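TbpB (Actinobacillus pleuropneumoniae, PDB 3HOL) probably binds host transferrin at the bacterial surface as the lipoprotein component of a transferrin receptor, serving iron acquisition. Local coordinates at residues I52-L57 against Y104-S109; Y71-T76 against S86-D91. All blocks are in the same frame, centred on the assembly; numbering follows the deposited sequence.

Contact 1: I52-L57 against Y104-S109; sequences ITNGNL and YYKGNS
Lys106 reaches from strand 101-107 into the loop formed by residues 52-57 and ties the two together. The strand is the middle one of a five-stranded antiparallel sheet, and the loop follows edge strand 50-52 of the same sheet. Part of the loop is an Asx turn: Asn54 OD1 accepts from Asn56 N at 2.9 Å. The Lys106 chain is bent at its third torsion (chi3 73°), which swings CE and NZ in among the backbone carbonyls. Lys106 NZ gives one hydrogen bond to Asn54 O at 3.0 Å and another to Asn56 O at 2.9 Å. It stands above the plane of both carbonyls. A third bond, to Asp59 O, completes the grip on the ammonium group. Three carbonyl oxygens around this buried end would be expected to favour the charged form.

The stem of Lys106 is held from two sides. Ile52 crosses it at about a right angle, with CG2 4.1 Å from Lys106 CE. Leu57 runs past it in the opposite direction and lays CD2 against CD. The CD1 methyl of Ile52 reaches back along the strand, toward Tyr104, and stops 3.6 Å from Tyr105 O.

Gly55 sits against the end of the strand, its CA 3.7 Å from Gly107 O. That oxygen is buried with no polar partner in the model. Leu57 also crosses Asn108 at about a right angle, with CG 3.7 Å from Asn108 ND2. The amide of Asn108 is turned so that its acceptor lies almost in its own plane: ND2 donates to Gly55 O at 2.9 Å, in a nearly straight bond of 166°.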
ATOM      1  N   ILE A  52      -5.257   2.213  11.460  1.00 12.74           N
ATOM      2  CA  ILE A  52      -4.572   3.492  11.500  1.00 12.61           C
ATOM      3  C   ILE A  52      -4.408   4.056  10.075  1.00 14.29           C
ATOM      4  O   ILE A  52      -3.928   3.339   9.174  1.00 12.91           O
ATOM      5  CB  ILE A  52      -3.164   3.329  12.129  1.00 11.67           C
ATOM      6  CG1 ILE A  52      -3.303   2.913  13.595  1.00 11.21           C
ATOM      7  CG2 ILE A  52      -2.389   4.640  12.050  1.00 10.84           C
ATOM      8  CD1 ILE A  52      -1.971   2.672  14.354  1.00  9.09           C
ATOM      9  N   THR A  53      -4.763   5.332   9.901  1.00 15.30           N
ATOM     10  CA  THR A  53      -4.673   6.050   8.601  1.00 17.84           C
ATOM     11  C   THR A  53      -3.581   7.131   8.562  1.00 19.83           C
ATOM     12  O   THR A  53      -3.323   7.728   7.519  1.00 22.98           O
ATOM     13  CB  THR A  53      -6.048   6.694   8.238  1.00 18.32           C
ATOM     14  OG1 THR A  53      -6.414   7.662   9.227  1.00 17.51           O
ATOM     15  CG2 THR A  53      -7.125   5.647   8.178  1.00 18.05           C
ATOM     16  N   ASN A  54      -2.943   7.370   9.703  1.00 20.79           N
ATOM     17  CA  ASN A  54      -1.883   8.364   9.900  1.00 21.22           C
ATOM     18  C   ASN A  54      -0.551   7.578   9.894  1.00 20.78           C
ATOM     19  O   ASN A  54      -0.321   6.777  10.813  1.00 21.81           O
ATOM     20  CB  ASN A  54      -2.125   9.060  11.270  1.00 20.99           C
ATOM     21  CG  ASN A  54      -1.038  10.033  11.655  1.00 24.84           C
ATOM     22  OD1 ASN A  54      -0.115  10.272  10.896  1.00 29.07           O
ATOM     23  ND2 ASN A  54      -1.147  10.619  12.856  1.00 27.52           N
ATOM     24  N   GLY A  55       0.288   7.791   8.873  1.00 17.42           N
ATOM     25  CA  GLY A  55       1.637   7.194   8.792  1.00 16.91           C
ATOM     26  C   GLY A  55       2.766   7.959   9.476  1.00 16.21           C
ATOM     27  O   GLY A  55       3.930   7.566   9.351  1.00 15.17           O
ATOM     28  N   ASN A  56       2.442   9.034  10.213  1.00 14.60           N
ATOM     29  CA  ASN A  56       3.489   9.843  10.856  1.00 14.84           C
ATOM     30  C   ASN A  56       3.976   9.099  12.078  1.00 13.95           C
ATOM     31  O   ASN A  56       3.199   8.857  13.003  1.00 12.49           O
ATOM     32  CB  ASN A  56       2.953  11.260  11.228  1.00 16.54           C
ATOM     33  CG  ASN A  56       3.985  12.141  12.006  1.00 21.37           C
ATOM     34  OD1 ASN A  56       5.087  11.710  12.388  1.00 25.69           O
ATOM     35  ND2 ASN A  56       3.609  13.410  12.214  1.00 29.06           N
ATOM     36  N   LEU A  57       5.264   8.769  12.088  1.00 13.23           N
ATOM     37  CA  LEU A  57       5.861   7.980  13.163  1.00 14.43           C
ATOM     38  C   LEU A  57       5.967   8.702  14.505  1.00 14.86           C
ATOM     39  O   LEU A  57       6.119   8.062  15.546  1.00 14.72           O
ATOM     40  CB  LEU A  57       7.228   7.438  12.745  1.00 12.75           C
ATOM     41  CG  LEU A  57       7.205   6.647  11.408  1.00 12.80           C
ATOM     42  CD1 LEU A  57       8.591   6.062  11.205  1.00 10.57           C
ATOM     43  CD2 LEU A  57       6.124   5.498  11.378  1.00  3.68           C
ATOM     44  N   TYR A 104       0.134  -1.196  19.164  1.00  8.56           N
ATOM     45  CA  TYR A 104      -0.040  -0.798  17.751  1.00  7.68           C
ATOM     46  C   TYR A 104       1.194  -1.073  16.877  1.00  7.97           C
ATOM     47  O   TYR A 104       2.324  -1.286  17.377  1.00  7.35           O
ATOM     48  CB  TYR A 104      -0.356   0.700  17.698  1.00  8.17           C
ATOM     49  CG  TYR A 104       0.863   1.539  18.015  1.00 10.09           C
ATOM     50  CD1 TYR A 104       1.668   2.052  16.979  1.00 10.87           C
ATOM     51  CD2 TYR A 104       1.258   1.757  19.330  1.00  9.20           C
ATOM     52  CE1 TYR A 104       2.822   2.764  17.260  1.00 11.72           C
ATOM     53  CE2 TYR A 104       2.390   2.488  19.616  1.00  7.77           C
ATOM     54  CZ  TYR A 104       3.179   2.964  18.567  1.00  8.02           C
ATOM     55  OH  TYR A 104       4.316   3.688  18.826  1.00 11.62           O
ATOM     56  N   TYR A 105       0.985  -1.097  15.570  1.00  6.90           N
ATOM     57  CA  TYR A 105       2.094  -0.808  14.633  1.00  8.25           C
ATOM     58  C   TYR A 105       1.595   0.155  13.600  1.00  8.79           C
ATOM     59  O   TYR A 105       0.384   0.189  13.308  1.00  7.59           O
ATOM     60  CB  TYR A 105       2.609  -2.068  13.935  1.00  7.51           C
ATOM     61  CG  TYR A 105       1.793  -2.541  12.714  1.00  9.77           C
ATOM     62  CD1 TYR A 105       2.131  -2.133  11.405  1.00  6.50           C
ATOM     63  CD2 TYR A 105       0.742  -3.451  12.871  1.00  9.50           C
ATOM     64  CE1 TYR A 105       1.383  -2.568  10.276  1.00  6.81           C
ATOM     65  CE2 TYR A 105       0.005  -3.933  11.746  1.00  6.05           C
ATOM     66  CZ  TYR A 105       0.362  -3.482  10.450  1.00 10.25           C
ATOM     67  OH  TYR A 105      -0.337  -3.905   9.363  1.00  6.58           O
ATOM     68  N   LYS A 106       2.531   0.883  12.978  1.00  9.34           N
ATOM     69  CA  LYS A 106       2.202   1.654  11.798  1.00  9.26           C
ATOM     70  C   LYS A 106       3.435   1.857  10.931  1.00  9.99           C
ATOM     71  O   LYS A 106       4.578   1.600  11.366  1.00 10.90           O
ATOM     72  CB  LYS A 106       1.633   3.019  12.201  1.00  8.85           C
ATOM     73  CG  LYS A 106       2.653   3.843  13.054  1.00 10.41           C
ATOM     74  CD  LYS A 106       2.374   5.346  13.023  1.00 16.04           C
ATOM     75  CE  LYS A 106       1.178   5.737  13.807  1.00 15.70           C
ATOM     76  NZ  LYS A 106       0.832   7.197  13.565  1.00 17.07           N
ATOM     77  N   GLY A 107       3.187   2.289   9.702  1.00  9.67           N
ATOM     78  CA  GLY A 107       4.249   2.624   8.742  1.00  9.34           C
ATOM     79  C   GLY A 107       3.799   3.654   7.728  1.00  9.42           C
ATOM     80  O   GLY A 107       2.595   3.889   7.547  1.00  8.07           O
ATOM     81  N   ASN A 108       4.760   4.262   7.030  1.00  8.65           N
ATOM     82  CA  ASN A 108       4.414   5.094   5.891  1.00  9.99           C
ATOM     83  C   ASN A 108       5.257   4.670   4.699  1.00  9.71           C
ATOM     84  O   ASN A 108       6.219   3.909   4.857  1.00  8.02           O
ATOM     85  CB  ASN A 108       4.666   6.585   6.199  1.00 10.27           C
ATOM     86  CG  ASN A 108       6.107   6.864   6.572  1.00 12.77           C
ATOM     87  OD1 ASN A 108       6.997   6.769   5.743  1.00 12.24           O
ATOM     88  ND2 ASN A 108       6.341   7.208   7.846  1.00 11.88           N
ATOM     89  N   SER A 109       4.899   5.161   3.524  1.00  9.12           N
ATOM     90  CA  SER A 109       5.600   4.812   2.272  1.00 10.08           C
ATOM     91  C   SER A 109       5.602   3.299   1.958  1.00 10.49           C
ATOM     92  O   SER A 109       6.673   2.703   1.797  1.00  9.61           O
ATOM     93  CB  SER A 109       7.026   5.394   2.299  1.00 11.55           C
ATOM     94  OG  SER A 109       7.673   5.076   1.081  1.00 16.52           O
TER

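Contact 2: Y71-T76 against S86-D91; sequences YPDIKT and SGYVID
The Tyr88 ring carries Lys75 on one face and Asp73 O at its edge, in the ring plane. This is an antiparallel beta hairpin, in which edge strand 72-74 pairs with strand 84-91. Lys75 CB makes a CH-pi contact over the centre of the Tyr88 ring, 3.6 Å from its centroid. The extended lysine chain crosses the tyrosine at about a right angle and carries NZ on to a salt bridge with Asp127. The Asp73 carboxylate stands nearly perpendicular to the ring, with planes 84° apart. Water 1 joins Asp73 OD1 to Tyr88 OH.

Asp73 and Ile90 form a hydrogen-bonded pair, with Asp73 N to Ile90 O at 2.7 Å and Ile90 N to Asp73 O at 3.0 Å. Beyond the last paired residue, Lys75 N still donates to Tyr88 O at 3.0 Å. Ile74 and Val89 lie side by side on the face opposite Asp73 and Ile90, against helix 63-66.

At the far end Asp91 CG is anti to its own N (chi1 -165°), and the carboxylate turns toward Tyr71. Asp91 OD2 accepts from Asn70 N. Asp91 OD1 takes Tyr71 N at 2.9 Å, from above the carboxylate plane.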
ATOM      1  N   TYR A  71       1.015   6.853  35.295  1.00 17.42           N
ATOM      2  CA  TYR A  71       2.406   6.905  34.852  1.00 17.58           C
ATOM      3  C   TYR A  71       2.400   6.615  33.365  1.00 17.04           C
ATOM      4  O   TYR A  71       2.410   5.438  32.983  1.00 16.63           O
ATOM      5  CB  TYR A  71       3.245   5.855  35.590  1.00 18.12           C
ATOM      6  CG  TYR A  71       4.725   6.066  35.393  1.00 24.36           C
ATOM      7  CD1 TYR A  71       5.494   6.735  36.371  1.00 29.22           C
ATOM      8  CD2 TYR A  71       5.365   5.637  34.210  1.00 26.99           C
ATOM      9  CE1 TYR A  71       6.868   6.942  36.184  1.00 31.58           C
ATOM     10  CE2 TYR A  71       6.725   5.852  34.008  1.00 31.04           C
ATOM     11  CZ  TYR A  71       7.467   6.493  34.998  1.00 33.65           C
ATOM     12  OH  TYR A  71       8.811   6.697  34.792  1.00 38.81           O
ATOM     13  N   PRO A  72       2.339   7.677  32.512  1.00 16.35           N
ATOM     14  CA  PRO A  72       2.246   7.417  31.070  1.00 15.46           C
ATOM     15  C   PRO A  72       3.511   6.724  30.608  1.00 15.03           C
ATOM     16  O   PRO A  72       4.624   7.183  30.907  1.00 14.87           O
ATOM     17  CB  PRO A  72       2.137   8.818  30.432  1.00 16.17           C
ATOM     18  CG  PRO A  72       1.693   9.765  31.631  1.00 17.92           C
ATOM     19  CD  PRO A  72       2.308   9.118  32.854  1.00 16.56           C
ATOM     20  N   ASP A  73       3.357   5.604  29.919  1.00 13.43           N
ATOM     21  CA  ASP A  73       4.531   4.882  29.440  1.00 13.09           C
ATOM     22  C   ASP A  73       4.353   4.553  27.964  1.00 12.02           C
ATOM     23  O   ASP A  73       3.696   3.587  27.607  1.00 10.39           O
ATOM     24  CB  ASP A  73       4.775   3.633  30.277  1.00 12.50           C
ATOM     25  CG  ASP A  73       6.052   2.896  29.866  1.00 17.06           C
ATOM     26  OD1 ASP A  73       6.702   3.292  28.863  1.00 17.15           O
ATOM     27  OD2 ASP A  73       6.395   1.921  30.539  1.00 17.70           O
ATOM     28  N   ILE A  74       4.915   5.419  27.123  1.00 11.25           N
ATOM     29  CA  ILE A  74       4.861   5.272  25.668  1.00 11.57           C
ATOM     30  C   ILE A  74       6.198   4.689  25.241  1.00 11.19           C
ATOM     31  O   ILE A  74       7.263   5.238  25.574  1.00 10.52           O
ATOM     32  CB  ILE A  74       4.669   6.647  25.010  1.00 12.69           C
ATOM     33  CG1 ILE A  74       3.273   7.186  25.379  1.00 13.29           C
ATOM     34  CG2 ILE A  74       4.875   6.605  23.429  1.00 11.04           C
ATOM     35  CD1 ILE A  74       3.152   8.653  25.113  1.00 21.58           C
ATOM     36  N   LYS A  75       6.165   3.558  24.559  1.00 10.20           N
ATOM     37  CA  LYS A  75       7.433   2.901  24.244  1.00  9.44           C
ATOM     38  C   LYS A  75       8.213   3.847  23.365  1.00  9.26           C
ATOM     39  O   LYS A  75       7.668   4.440  22.450  1.00  9.52           O
ATOM     40  CB  LYS A  75       7.226   1.609  23.491  1.00  8.90           C
ATOM     41  CG  LYS A  75       8.528   0.740  23.455  1.00  8.88           C
ATOM     42  CD  LYS A  75       8.375  -0.395  22.416  1.00  9.34           C
ATOM     43  CE  LYS A  75       9.594  -1.312  22.420  1.00 10.84           C
ATOM     44  NZ  LYS A  75       9.431  -2.325  21.325  1.00  7.96           N
ATOM     45  N   THR A  76       9.490   3.979  23.671  1.00  9.95           N
ATOM     46  CA  THR A  76      10.389   4.915  23.002  1.00 11.05           C
ATOM     47  C   THR A  76      10.479   4.672  21.473  1.00 11.07           C
ATOM     48  O   THR A  76      10.230   3.552  20.993  1.00 10.73           O
ATOM     49  CB  THR A  76      11.791   4.851  23.678  1.00 11.03           C
ATOM     50  OG1 THR A  76      12.589   5.957  23.245  1.00 16.72           O
ATOM     51  CG2 THR A  76      12.503   3.575  23.293  1.00 15.34           C
ATOM     52  N   SER A  86       6.398   0.283  15.967  1.00  6.78           N
ATOM     53  CA  SER A  86       5.444  -0.504  16.728  1.00  7.55           C
ATOM     54  C   SER A  86       5.746  -0.299  18.222  1.00  8.45           C
ATOM     55  O   SER A  86       6.839   0.179  18.610  1.00  8.52           O
ATOM     56  CB  SER A  86       5.537  -1.981  16.311  1.00  8.00           C
ATOM     57  OG  SER A  86       6.853  -2.464  16.589  1.00  9.19           O
ATOM     58  N   GLY A  87       4.781  -0.609  19.077  1.00  9.06           N
ATOM     59  CA  GLY A  87       5.010  -0.440  20.528  1.00  8.28           C
ATOM     60  C   GLY A  87       3.710  -0.394  21.298  1.00  7.58           C
ATOM     61  O   GLY A  87       2.732  -1.070  20.943  1.00  6.56           O
ATOM     62  N   TYR A  88       3.718   0.369  22.374  1.00  7.14           N
ATOM     63  CA  TYR A  88       2.549   0.434  23.235  1.00  8.51           C
ATOM     64  C   TYR A  88       2.449   1.852  23.809  1.00  8.59           C
ATOM     65  O   TYR A  88       3.420   2.621  23.765  1.00  8.22           O
ATOM     66  CB  TYR A  88       2.681  -0.601  24.375  1.00  7.21           C
ATOM     67  CG  TYR A  88       4.037  -0.577  25.088  1.00  9.80           C
ATOM     68  CD1 TYR A  88       4.360   0.435  26.027  1.00  9.74           C
ATOM     69  CD2 TYR A  88       5.009  -1.545  24.798  1.00  7.91           C
ATOM     70  CE1 TYR A  88       5.634   0.465  26.641  1.00 10.01           C
ATOM     71  CE2 TYR A  88       6.275  -1.543  25.438  1.00  9.05           C
ATOM     72  CZ  TYR A  88       6.554  -0.543  26.351  1.00 11.77           C
ATOM     73  OH  TYR A  88       7.762  -0.562  26.952  1.00 12.12           O
ATOM     74  N   VAL A  89       1.274   2.169  24.341  1.00  8.81           N
ATOM     75  CA  VAL A  89       0.979   3.425  25.006  1.00  9.17           C
ATOM     76  C   VAL A  89       0.185   2.921  26.217  1.00  9.52           C
ATOM     77  O   VAL A  89      -0.963   2.530  26.074  1.00  9.38           O
ATOM     78  CB  VAL A  89       0.087   4.361  24.106  1.00  9.77           C
ATOM     79  CG1 VAL A  89      -0.419   5.625  24.876  1.00  9.15           C
ATOM     80  CG2 VAL A  89       0.832   4.786  22.876  1.00 12.85           C
ATOM     81  N   ILE A  90       0.813   2.842  27.384  1.00  9.97           N
ATOM     82  CA  ILE A  90       0.118   2.265  28.547  1.00  9.56           C
ATOM     83  C   ILE A  90       0.303   3.083  29.828  1.00  9.09           C
ATOM     84  O   ILE A  90       1.183   3.961  29.915  1.00  9.43           O
ATOM     85  CB  ILE A  90       0.539   0.819  28.846  1.00  9.59           C
ATOM     86  CG1 ILE A  90       2.021   0.751  29.295  1.00  9.97           C
ATOM     87  CG2 ILE A  90       0.227  -0.145  27.637  1.00 10.08           C
ATOM     88  CD1 ILE A  90       2.574  -0.692  29.661  1.00  9.73           C
ATOM     89  N   ASP A  91      -0.554   2.809  30.801  1.00  9.59           N
ATOM     90  CA  ASP A  91      -0.347   3.309  32.167  1.00  9.91           C
ATOM     91  C   ASP A  91       0.527   2.310  32.870  1.00 10.29           C
ATOM     92  O   ASP A  91       0.098   1.168  33.105  1.00 11.12           O
ATOM     93  CB  ASP A  91      -1.702   3.430  32.890  1.00  9.44           C
ATOM     94  CG  ASP A  91      -1.616   4.283  34.156  1.00 11.83           C
ATOM     95  OD1 ASP A  91      -0.509   4.425  34.705  1.00  8.83           O
ATOM     96  OD2 ASP A  91      -2.661   4.835  34.576  1.00 12.23           O
TER
HETATM   97  O   HOH W   1       8.659   1.712  27.853  1.00 15.36           O
HETATM   98  O   HOH W   2       5.044   3.460  21.520  1.00 10.87           O
HETATM   99  O   HOH W   3      10.063  -0.658  19.024  1.00 20.91           O
HETATM  100  O   HOH W   4       7.790   2.722  19.733  1.00  9.02           O

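Both contacts reach the same five-stranded antiparallel sheet, and their centres lie about 16 Å apart. Contact 1 uses strand 101-107, and contact 2 uses its neighbour, strand 84-91. The strands meet directly: Tyr104 O of contact 1 is 3.1 Å from Gly87 N of contact 2, a probable hydrogen bond. The Tyr104 ring also packs on the backbone there, with CE2 3.7 Å from Tyr88 N. Along the chain, both segments of contact 2 fall between those of contact 1. Arg85 joins the two as well, bonding to Leu57 O and to Lys75 O. Contact 1 is the more buried and lies nearer the centre of the chain.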